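Local coordinates for EGF family domain-containing protein (Toxoplasma gondii, PDB 4Z80) that binds a RON2L1 peptide and, as an AMA-type surface protein, probably takes part in host-cell invasion at the moving junction, at residues A[55-60]-A[298-303]; A[103-108]-A[317-322]; A[147-152]-A[292-297]. One frame throughout, in Å; residues are numbered along the deposited sequence.

Contact 1: A[55-60]-A[298-303]; sequences GVYVGY and DFRSST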
loop_
_atom_site.group_PDB
_atom_site.type_symbol
_atom_site.label_atom_id
_atom_site.label_comp_id
_atom_site.label_asym_id
_atom_site.label_seq_id
_atom_site.Cartn_x
_atom_site.Cartn_y
_atom_site.Cartn_z
ATOM N N GLY A 55 -3.449 13.504 -0.826
ATOM C CA GLY A 55 -2.899 13.558 0.520
ATOM C C GLY A 55 -1.743 12.582 0.726
ATOM O O GLY A 55 -1.829 11.421 0.332
ATOM N N VAL A 56 -0.666 13.053 1.347
ATOM C CA VAL A 56 0.526 12.235 1.592
ATOM C C VAL A 56 0.422 11.460 2.912
ATOM O O VAL A 56 0.707 10.263 2.972
ATOM C CB VAL A 56 1.804 13.123 1.588
ATOM C CG1 VAL A 56 3.042 12.373 2.109
ATOM C CG2 VAL A 56 2.054 13.659 0.191
ATOM N N TYR A 57 0.014 12.138 3.977
ATOM C CA TYR A 57 -0.174 11.482 5.257
ATOM C C TYR A 57 -1.282 10.444 5.130
ATOM O O TYR A 57 -1.124 9.285 5.508
ATOM C CB TYR A 57 -0.504 12.527 6.331
ATOM C CG TYR A 57 -0.510 12.026 7.754
ATOM C CD1 TYR A 57 0.663 11.581 8.366
ATOM C CD2 TYR A 57 -1.672 12.033 8.508
ATOM C CE1 TYR A 57 0.663 11.136 9.684
ATOM C CE2 TYR A 57 -1.673 11.598 9.824
ATOM C CZ TYR A 57 -0.509 11.162 10.407
ATOM O OH TYR A 57 -0.530 10.727 11.717
ATOM N N VAL A 58 -2.413 10.899 4.600
ATOM C CA VAL A 58 -3.567 10.067 4.303
ATOM C C VAL A 58 -4.035 10.413 2.889
ATOM O O VAL A 58 -4.364 11.573 2.622
ATOM C CB VAL A 58 -4.707 10.312 5.311
ATOM C CG1 VAL A 58 -5.986 9.607 4.863
ATOM C CG2 VAL A 58 -4.285 9.846 6.679
ATOM N N GLY A 59 -4.047 9.426 1.992
ATOM C CA GLY A 59 -4.418 9.648 0.605
ATOM C C GLY A 59 -5.607 8.814 0.193
ATOM O O GLY A 59 -5.593 7.598 0.352
ATOM N N TYR A 60 -6.635 9.481 -0.331
ATOM C CA TYR A 60 -7.870 8.836 -0.762
ATOM C C TYR A 60 -8.348 9.398 -2.088
ATOM O O TYR A 60 -8.201 10.595 -2.362
ATOM C CB TYR A 60 -9.012 9.047 0.248
ATOM C CG TYR A 60 -8.829 8.452 1.617
ATOM C CD1 TYR A 60 -8.446 7.134 1.789
ATOM C CD2 TYR A 60 -9.058 9.215 2.745
ATOM C CE1 TYR A 60 -8.278 6.594 3.054
ATOM C CE2 TYR A 60 -8.900 8.688 4.018
ATOM C CZ TYR A 60 -8.506 7.381 4.171
ATOM O OH TYR A 60 -8.341 6.854 5.431
ATOM N N ASP A 298 -6.191 6.309 8.602
ATOM C CA ASP A 298 -6.315 6.985 9.898
ATOM C C ASP A 298 -7.742 6.824 10.398
ATOM O O ASP A 298 -8.686 7.079 9.656
ATOM C CB ASP A 298 -5.954 8.472 9.768
ATOM C CG ASP A 298 -5.748 9.160 11.111
ATOM O OD1 ASP A 298 -6.744 9.445 11.804
ATOM O OD2 ASP A 298 -4.583 9.454 11.457
ATOM N N PHE A 299 -7.898 6.413 11.650
ATOM C CA PHE A 299 -9.215 6.319 12.276
ATOM C C PHE A 299 -9.015 6.588 13.753
ATOM O O PHE A 299 -8.219 5.920 14.407
ATOM C CB PHE A 299 -9.858 4.949 12.041
ATOM C CG PHE A 299 -11.295 4.854 12.509
ATOM C CD1 PHE A 299 -12.228 5.793 12.105
ATOM C CD2 PHE A 299 -11.713 3.816 13.326
ATOM C CE1 PHE A 299 -13.545 5.708 12.519
ATOM C CE2 PHE A 299 -13.032 3.726 13.742
ATOM C CZ PHE A 299 -13.948 4.678 13.339
ATOM N N ARG A 300 -9.694 7.605 14.275
ATOM C CA ARG A 300 -9.473 8.026 15.653
ATOM C C ARG A 300 -10.755 8.581 16.274
ATOM O O ARG A 300 -10.703 9.325 17.253
ATOM C CB ARG A 300 -8.354 9.069 15.723
ATOM C CG ARG A 300 -8.649 10.351 14.966
ATOM C CD ARG A 300 -7.512 11.356 15.099
ATOM N NE ARG A 300 -6.343 11.004 14.301
ATOM C CZ ARG A 300 -5.173 11.629 14.378
ATOM N NH1 ARG A 300 -5.013 12.636 15.230
ATOM N NH2 ARG A 300 -4.166 11.242 13.604
ATOM N N SER A 301 -11.893 8.199 15.705
ATOM C CA SER A 301 -13.204 8.556 16.244
ATOM C C SER A 301 -13.459 7.982 17.625
ATOM O O SER A 301 -12.798 7.040 18.048
ATOM C CB SER A 301 -14.295 8.060 15.302
ATOM O OG SER A 301 -14.153 8.646 14.026
ATOM N N SER A 302 -14.461 8.529 18.308
ATOM C CA SER A 302 -14.828 8.052 19.629
ATOM C C SER A 302 -15.247 6.586 19.624
ATOM O O SER A 302 -15.214 5.931 20.661
ATOM C CB SER A 302 -15.963 8.896 20.197
ATOM O OG SER A 302 -17.095 8.821 19.370
ATOM N N THR A 303 -15.627 6.079 18.453
ATOM C CA THR A 303 -16.052 4.693 18.312
ATOM C C THR A 303 -14.924 3.734 17.947
ATOM O O THR A 303 -15.157 2.529 17.857
ATOM C CB THR A 303 -17.128 4.560 17.228
ATOM O OG1 THR A 303 -16.630 5.102 16.001
ATOM C CG2 THR A 303 -18.399 5.293 17.631
HETATM O O HOH W 1 -1.427 12.495 13.598
HETATM O O HOH W 2 -8.616 8.540 7.362
#
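V58 and D298 mark where the two loops 55-60 and 298-303 come nearest, their CA atoms 7.0 Å apart. At that spacing the backbones do not pair, and the contact, 152 Å² in all, is made by side chains and two waters. Segment 55-60 leads into strand 60-62, while 298-303 belongs to the loop between strands 289-291 and 318-321, in the part of the chain that matches the Apical membrane antigen 1 family; 55-60 joins it from well before in the chain.

D298 is approached by Y57, V58 and Y60. V58 turns its CG2 branch to the CB of D298, 3.8 Å away, the two side chains crossing at about a right angle. The Y57 ring reaches the carboxylate through CE2, 4.0 Å from D298 OD2, with ring and carboxylate planes 48° apart. Y60 brings its OH to 3.9 Å from D298 N. CG of D298 lies anti to the backbone N (chi1 -167°), which carries the carboxylate toward R300. There R300 grips it side-on: R300 NE donates to D298 OD1, and NH2 of R300 makes a salt bridge to OD2 of D298 at 2.8 Å, each oxygen offering its syn lone pair.

Water joins the loops at two points. The first molecule lies 2.7 Å from Y57 OH and accepts from R300 NH2, in the plane of the guanidinium group. The second lies 2.6 Å from Y60 OH, in the plane of that ring, and donates to D298 O at 2.7 Å. Y60 OH is also hydrogen-bonded to Q297 N, and P320 packs against Y57, V58 and D298.

With both oxygens engaged by R300, the carboxylate is held edge to edge with the guanidinium, close to its plane, and its charge is probably well compensated. Direct contacts across this buried junction are mostly van der Waals; Y57 OH and Y60 OH reach R300 and D298 O through water.

Contact 2: A[103-108]-A[317-322]; sequences AFTKRD and CVRPMK. With SO4 (sulfate ion), chain I.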
loop_
_atom_site.group_PDB
_atom_site.type_symbol
_atom_site.label_atom_id
_atom_site.label_comp_id
_atom_site.label_asym_id
_atom_site.label_seq_id
_atom_site.Cartn_x
_atom_site.Cartn_y
_atom_site.Cartn_z
ATOM N N ALA A 103 -0.034 2.182 11.943
ATOM C CA ALA A 103 0.158 1.801 13.333
ATOM C C ALA A 103 -1.169 1.657 14.051
ATOM O O ALA A 103 -2.086 2.455 13.842
ATOM C CB ALA A 103 1.013 2.843 14.044
ATOM N N PHE A 104 -1.266 0.642 14.895
ATOM C CA PHE A 104 -2.399 0.492 15.801
ATOM C C PHE A 104 -2.064 1.279 17.057
ATOM O O PHE A 104 -0.983 1.117 17.610
ATOM C CB PHE A 104 -2.662 -0.970 16.127
ATOM C CG PHE A 104 -3.410 -1.706 15.049
ATOM C CD1 PHE A 104 -2.901 -1.803 13.764
ATOM C CD2 PHE A 104 -4.626 -2.316 15.324
ATOM C CE1 PHE A 104 -3.608 -2.482 12.774
ATOM C CE2 PHE A 104 -5.321 -3.005 14.337
ATOM C CZ PHE A 104 -4.811 -3.080 13.072
ATOM N N THR A 105 -2.974 2.149 17.481
ATOM C CA THR A 105 -2.714 3.063 18.587
ATOM C C THR A 105 -3.914 3.196 19.519
ATOM O O THR A 105 -5.002 2.692 19.245
ATOM C CB THR A 105 -2.351 4.482 18.064
ATOM O OG1 THR A 105 -3.519 5.102 17.512
ATOM C CG2 THR A 105 -1.284 4.422 16.984
ATOM N N LYS A 106 -3.706 3.899 20.626
ATOM C CA LYS A 106 -4.831 4.423 21.381
ATOM C C LYS A 106 -5.360 5.645 20.638
ATOM O O LYS A 106 -4.744 6.117 19.679
ATOM C CB LYS A 106 -4.417 4.756 22.807
ATOM C CG LYS A 106 -4.029 3.507 23.572
ATOM C CD LYS A 106 -3.996 3.725 25.056
ATOM C CE LYS A 106 -5.396 3.926 25.616
ATOM N NZ LYS A 106 -5.385 4.074 27.090
ATOM N N ARG A 107 -6.502 6.158 21.072
ATOM C CA ARG A 107 -7.142 7.260 20.365
ATOM C C ARG A 107 -6.285 8.525 20.364
ATOM O O ARG A 107 -6.421 9.362 19.473
ATOM C CB ARG A 107 -8.510 7.545 20.986
ATOM C CG ARG A 107 -9.419 8.397 20.120
ATOM C CD ARG A 107 -10.854 8.398 20.628
ATOM N NE ARG A 107 -11.405 7.050 20.628
ATOM C CZ ARG A 107 -11.755 6.353 21.705
ATOM N NH1 ARG A 107 -11.660 6.866 22.927
ATOM N NH2 ARG A 107 -12.218 5.126 21.557
ATOM N N ASP A 108 -5.402 8.662 21.350
ATOM C CA ASP A 108 -4.504 9.807 21.398
ATOM C C ASP A 108 -3.161 9.533 20.721
ATOM O O ASP A 108 -2.224 10.322 20.832
ATOM C CB ASP A 108 -4.290 10.260 22.852
ATOM C CG ASP A 108 -3.588 9.224 23.709
ATOM O OD1 ASP A 108 -3.295 8.118 23.212
ATOM O OD2 ASP A 108 -3.342 9.519 24.902
ATOM N N CYS A 317 -8.535 1.864 16.108
ATOM C CA CYS A 317 -7.816 3.131 16.083
ATOM C C CYS A 317 -6.495 2.911 15.369
ATOM O O CYS A 317 -5.690 2.101 15.819
ATOM C CB CYS A 317 -7.550 3.640 17.495
ATOM S SG CYS A 317 -8.994 3.785 18.590
ATOM N N VAL A 318 -6.269 3.613 14.266
ATOM C CA VAL A 318 -5.010 3.487 13.543
ATOM C C VAL A 318 -4.579 4.849 13.034
ATOM O O VAL A 318 -5.403 5.745 12.874
ATOM C CB VAL A 318 -5.104 2.504 12.330
ATOM C CG1 VAL A 318 -5.484 1.109 12.780
ATOM C CG2 VAL A 318 -6.085 3.006 11.275
ATOM N N ARG A 319 -3.291 5.006 12.769
ATOM C CA ARG A 319 -2.826 6.200 12.070
ATOM C C ARG A 319 -1.492 5.907 11.420
ATOM O O ARG A 319 -0.787 4.998 11.853
ATOM C CB ARG A 319 -2.712 7.400 13.019
ATOM C CG ARG A 319 -1.606 7.299 14.067
ATOM C CD ARG A 319 -1.704 8.440 15.092
ATOM N NE ARG A 319 -2.997 8.408 15.755
ATOM C CZ ARG A 319 -3.472 9.345 16.569
ATOM N NH1 ARG A 319 -2.771 10.439 16.847
ATOM N NH2 ARG A 319 -4.678 9.175 17.092
ATOM N N PRO A 320 -1.137 6.667 10.374
ATOM C CA PRO A 320 0.175 6.443 9.772
ATOM C C PRO A 320 1.288 6.938 10.673
ATOM O O PRO A 320 1.135 7.960 11.347
ATOM C CB PRO A 320 0.122 7.257 8.474
ATOM C CG PRO A 320 -1.310 7.673 8.308
ATOM C CD PRO A 320 -1.873 7.734 9.680
ATOM N N MET A 321 2.400 6.213 10.679
ATOM C CA MET A 321 3.570 6.601 11.450
ATOM C C MET A 321 4.833 6.313 10.670
ATOM O O MET A 321 4.896 5.346 9.909
ATOM C CB MET A 321 3.646 5.860 12.790
ATOM C CG MET A 321 2.625 6.270 13.825
ATOM S SD MET A 321 2.863 5.365 15.373
ATOM C CE MET A 321 4.446 5.980 15.915
ATOM N N LYS A 322 5.834 7.161 10.865
ATOM C CA LYS A 322 7.195 6.886 10.420
ATOM C C LYS A 322 8.133 6.959 11.603
ATOM O O LYS A 322 8.002 7.845 12.441
ATOM C CB LYS A 322 7.655 7.888 9.368
ATOM C CG LYS A 322 6.817 7.908 8.117
ATOM C CD LYS A 322 7.418 8.774 7.021
ATOM C CE LYS A 322 6.557 8.753 5.798
ATOM N NZ LYS A 322 7.147 9.550 4.688
HETATM S S SO4 I . -3.200 4.235 29.844
HETATM O O1 SO4 I . -4.256 5.225 30.038
HETATM O O2 SO4 I . -2.854 4.152 28.425
HETATM O O3 SO4 I . -3.685 2.935 30.321
HETATM O O4 SO4 I . -2.000 4.633 30.582
HETATM O O HOH W 3 -5.696 0.273 17.979
HETATM O O HOH W 4 -5.381 6.595 15.776
#
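A103 and R319 exchange two backbone hydrogen bonds, A103 N to R319 O at 2.9 Å and R319 N to A103 O at 3.0 Å. Two residues on, T105 N donates almost straight (172°) to C317 O but from above the carbonyl plane. The R319 side chain adds a weak, bent bond from NH2 to R107 O. Its chi1 of 68° places CG between the backbone N and the carbonyl carbon, and a further bend at chi3 swings the guanidinium toward the 105-108 loop. A water that accepts from R319 NH2 and donates to T105 OG1 lies in the guanidinium plane.

The A103-R319 backbone bonds belong to a two-stranded antiparallel sheet of 101-104 and 318-321, in which A103 and R319 are a hydrogen-bonded pair and F104 and V318 a non-hydrogen-bonded one. The disulfide from C317 to C304 ties the residue just before the second strand to the preceding loop.

On the face carrying F104 and V318, the two side chains run side by side. V318 CG1 sits over the centre of the F104 ring, 4.0 Å from its centroid and 9° off the normal, a CH-pi contact. On the face of A103, its CB meets M321 SD at 3.4 Å. Farther out, K106 NZ holds a sulfate, probably from the crystallisation liquor, through its O2 at 2.9 Å; R111 also binds this ion.

Contact 3: A[147-152]-A[292-297]; sequences SIEGFA and LGYHTQ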
loop_
_atom_site.group_PDB
_atom_site.type_symbol
_atom_site.label_atom_id
_atom_site.label_comp_id
_atom_site.label_asym_id
_atom_site.label_seq_id
_atom_site.Cartn_x
_atom_site.Cartn_y
_atom_site.Cartn_z
ATOM N N SER A 147 -9.646 -9.626 18.328
ATOM C CA SER A 147 -8.729 -9.009 19.274
ATOM C C SER A 147 -7.276 -9.007 18.807
ATOM O O SER A 147 -6.452 -8.314 19.406
ATOM C CB SER A 147 -8.837 -9.703 20.634
ATOM O OG SER A 147 -8.549 -11.090 20.514
ATOM N N ILE A 148 -6.954 -9.762 17.750
ATOM C CA ILE A 148 -5.617 -9.703 17.156
ATOM C C ILE A 148 -5.637 -9.271 15.684
ATOM O O ILE A 148 -4.629 -9.397 14.992
ATOM C CB ILE A 148 -4.869 -11.069 17.261
ATOM C CG1 ILE A 148 -5.475 -12.131 16.336
ATOM C CG2 ILE A 148 -4.870 -11.567 18.705
ATOM C CD1 ILE A 148 -4.513 -13.272 16.029
ATOM N N GLU A 149 -6.769 -8.760 15.212
ATOM C CA GLU A 149 -6.891 -8.315 13.820
ATOM C C GLU A 149 -5.784 -7.336 13.446
ATOM O O GLU A 149 -5.459 -6.438 14.223
ATOM C CB GLU A 149 -8.244 -7.647 13.572
ATOM C CG GLU A 149 -8.450 -7.231 12.109
ATOM C CD GLU A 149 -9.656 -6.332 11.883
ATOM O OE1 GLU A 149 -9.955 -5.474 12.745
ATOM O OE2 GLU A 149 -10.297 -6.468 10.823
ATOM N N GLY A 150 -5.229 -7.507 12.248
ATOM C CA GLY A 150 -4.306 -6.550 11.671
ATOM C C GLY A 150 -4.903 -5.923 10.418
ATOM O O GLY A 150 -6.124 -5.769 10.303
ATOM N N PHE A 151 -4.036 -5.596 9.465
ATOM C CA PHE A 151 -4.451 -4.932 8.227
ATOM C C PHE A 151 -4.154 -5.737 6.968
ATOM O O PHE A 151 -4.466 -5.287 5.869
ATOM C CB PHE A 151 -3.757 -3.573 8.112
ATOM C CG PHE A 151 -4.658 -2.405 8.344
ATOM C CD1 PHE A 151 -5.403 -2.310 9.502
ATOM C CD2 PHE A 151 -4.726 -1.381 7.415
ATOM C CE1 PHE A 151 -6.224 -1.225 9.724
ATOM C CE2 PHE A 151 -5.538 -0.289 7.636
ATOM C CZ PHE A 151 -6.285 -0.213 8.790
ATOM N N ALA A 152 -3.551 -6.916 7.109
ATOM C CA ALA A 152 -3.110 -7.658 5.932
ATOM C C ALA A 152 -4.258 -8.386 5.254
ATOM O O ALA A 152 -5.122 -8.954 5.904
ATOM C CB ALA A 152 -2.025 -8.649 6.306
ATOM N N LEU A 292 -2.657 -5.121 1.680
ATOM C CA LEU A 292 -3.480 -4.718 2.817
ATOM C C LEU A 292 -4.947 -4.841 2.432
ATOM O O LEU A 292 -5.337 -4.540 1.300
ATOM C CB LEU A 292 -3.168 -3.292 3.252
ATOM C CG LEU A 292 -1.712 -2.994 3.614
ATOM C CD1 LEU A 292 -1.550 -1.514 3.951
ATOM C CD2 LEU A 292 -1.241 -3.853 4.768
ATOM N N GLY A 293 -5.775 -5.264 3.381
ATOM C CA GLY A 293 -7.181 -5.487 3.102
ATOM C C GLY A 293 -8.047 -4.245 3.232
ATOM O O GLY A 293 -9.192 -4.229 2.797
ATOM N N TYR A 294 -7.478 -3.203 3.826
ATOM C CA TYR A 294 -8.206 -1.974 4.131
ATOM C C TYR A 294 -7.534 -0.754 3.511
ATOM O O TYR A 294 -6.298 -0.648 3.504
ATOM C CB TYR A 294 -8.294 -1.772 5.641
ATOM C CG TYR A 294 -9.113 -2.778 6.423
ATOM C CD1 TYR A 294 -10.311 -3.276 5.931
ATOM C CD2 TYR A 294 -8.693 -3.201 7.676
ATOM C CE1 TYR A 294 -11.072 -4.178 6.673
ATOM C CE2 TYR A 294 -9.445 -4.092 8.429
ATOM C CZ TYR A 294 -10.632 -4.579 7.920
ATOM O OH TYR A 294 -11.390 -5.478 8.665
ATOM N N HIS A 295 -8.358 0.163 3.006
ATOM C CA HIS A 295 -7.900 1.432 2.446
ATOM C C HIS A 295 -7.690 2.501 3.513
ATOM O O HIS A 295 -6.938 3.452 3.303
ATOM C CB HIS A 295 -8.891 1.955 1.418
ATOM C CG HIS A 295 -9.053 1.064 0.231
ATOM N ND1 HIS A 295 -8.146 1.033 -0.805
ATOM C CD2 HIS A 295 -10.017 0.168 -0.080
ATOM C CE1 HIS A 295 -8.550 0.155 -1.709
ATOM N NE2 HIS A 295 -9.683 -0.381 -1.294
ATOM N N THR A 296 -8.361 2.336 4.648
ATOM C CA THR A 296 -8.271 3.294 5.748
ATOM C C THR A 296 -6.817 3.488 6.160
ATOM O O THR A 296 -6.078 2.519 6.323
ATOM C CB THR A 296 -9.097 2.805 6.969
ATOM O OG1 THR A 296 -10.484 2.717 6.619
ATOM C CG2 THR A 296 -8.961 3.762 8.133
ATOM N N GLN A 297 -6.412 4.742 6.339
ATOM C CA GLN A 297 -5.070 5.042 6.836
ATOM C C GLN A 297 -5.064 5.715 8.213
ATOM O O GLN A 297 -4.063 5.674 8.914
ATOM C CB GLN A 297 -4.344 5.914 5.814
ATOM C CG GLN A 297 -3.950 5.141 4.557
ATOM C CD GLN A 297 -3.993 6.009 3.321
ATOM O OE1 GLN A 297 -3.142 6.875 3.132
ATOM N NE2 GLN A 297 -5.012 5.813 2.495
#
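Aromatic packing and a short backbone link join two loops whose touching residues are all buried, with a T-shaped (edge-to-face) pair, F151 and Y294, at the middle. Segment 292-297 follows strand 289-291, an outermost strand of a four-stranded antiparallel sheet, and lies in the sequence range of the Apical membrane antigen 1 family, of the PAN clan. Segment 147-152 comes from the long connection between strands 101-104 and 160-161.

The ring geometry supports the assignment: centroids are 5.2 Å apart and the planes stand at 80°, with the edge of Y294 directed at the face of F151. The approaching atom is Y294 CD2, which lies above the F151 ring toward its rim. Y294 CB adds a CH-pi contact over the F151 ring. At the edge of the same F151 ring, near its plane, CE2 meets T296 O at 3.1 Å.

The backbones touch beside this pair in a single bridge, A152 with L292. G293 N donates to F151 O at 2.8 Å, and L292 CA supplies a CA-H...O contact to that same oxygen. L292 CD2 then packs on F151 CB at 4.2 Å.

E149 comes from the opposite direction to Y294. With chi1 at -177° its CG is anti to the backbone N, and the chain stays extended to the ring's far end. OE2 also receives H122 N, while OE1 forms a salt bridge with K146, so both carboxylate oxygens have partners and the negative charge is probably offset. Y294 OH donates to E149 OE2 at 2.6 Å, nearly in line with the C-O bond of an acceptor whose carboxylate plane is turned 88° from the tyrosine ring.

How the contacts relate
From the N terminus, segment 55-60 opens the first loop, which contact 1 closes 238 residues later at 298-303. Contact 2 starts inside that loop at 103-108 but ends beyond it at 317-322, so the two cross. Contact 3, 147-152 with 292-297, nests within both. Segments 292-297 and 298-303 are consecutive, so one continuous run between strands 289-291 and 318-321 serves contacts 3 and 1 in turn. Direct contacts between them add to this: F299 N meets V318 O between contacts 1 and 2, Q297 NE2 meets G59 O between contacts 3 and 1, and F104 packs on F151 between contacts 2 and 3. The 55-60 loop, the two-stranded sheet and the 147-152 loop thus share one neighbourhood.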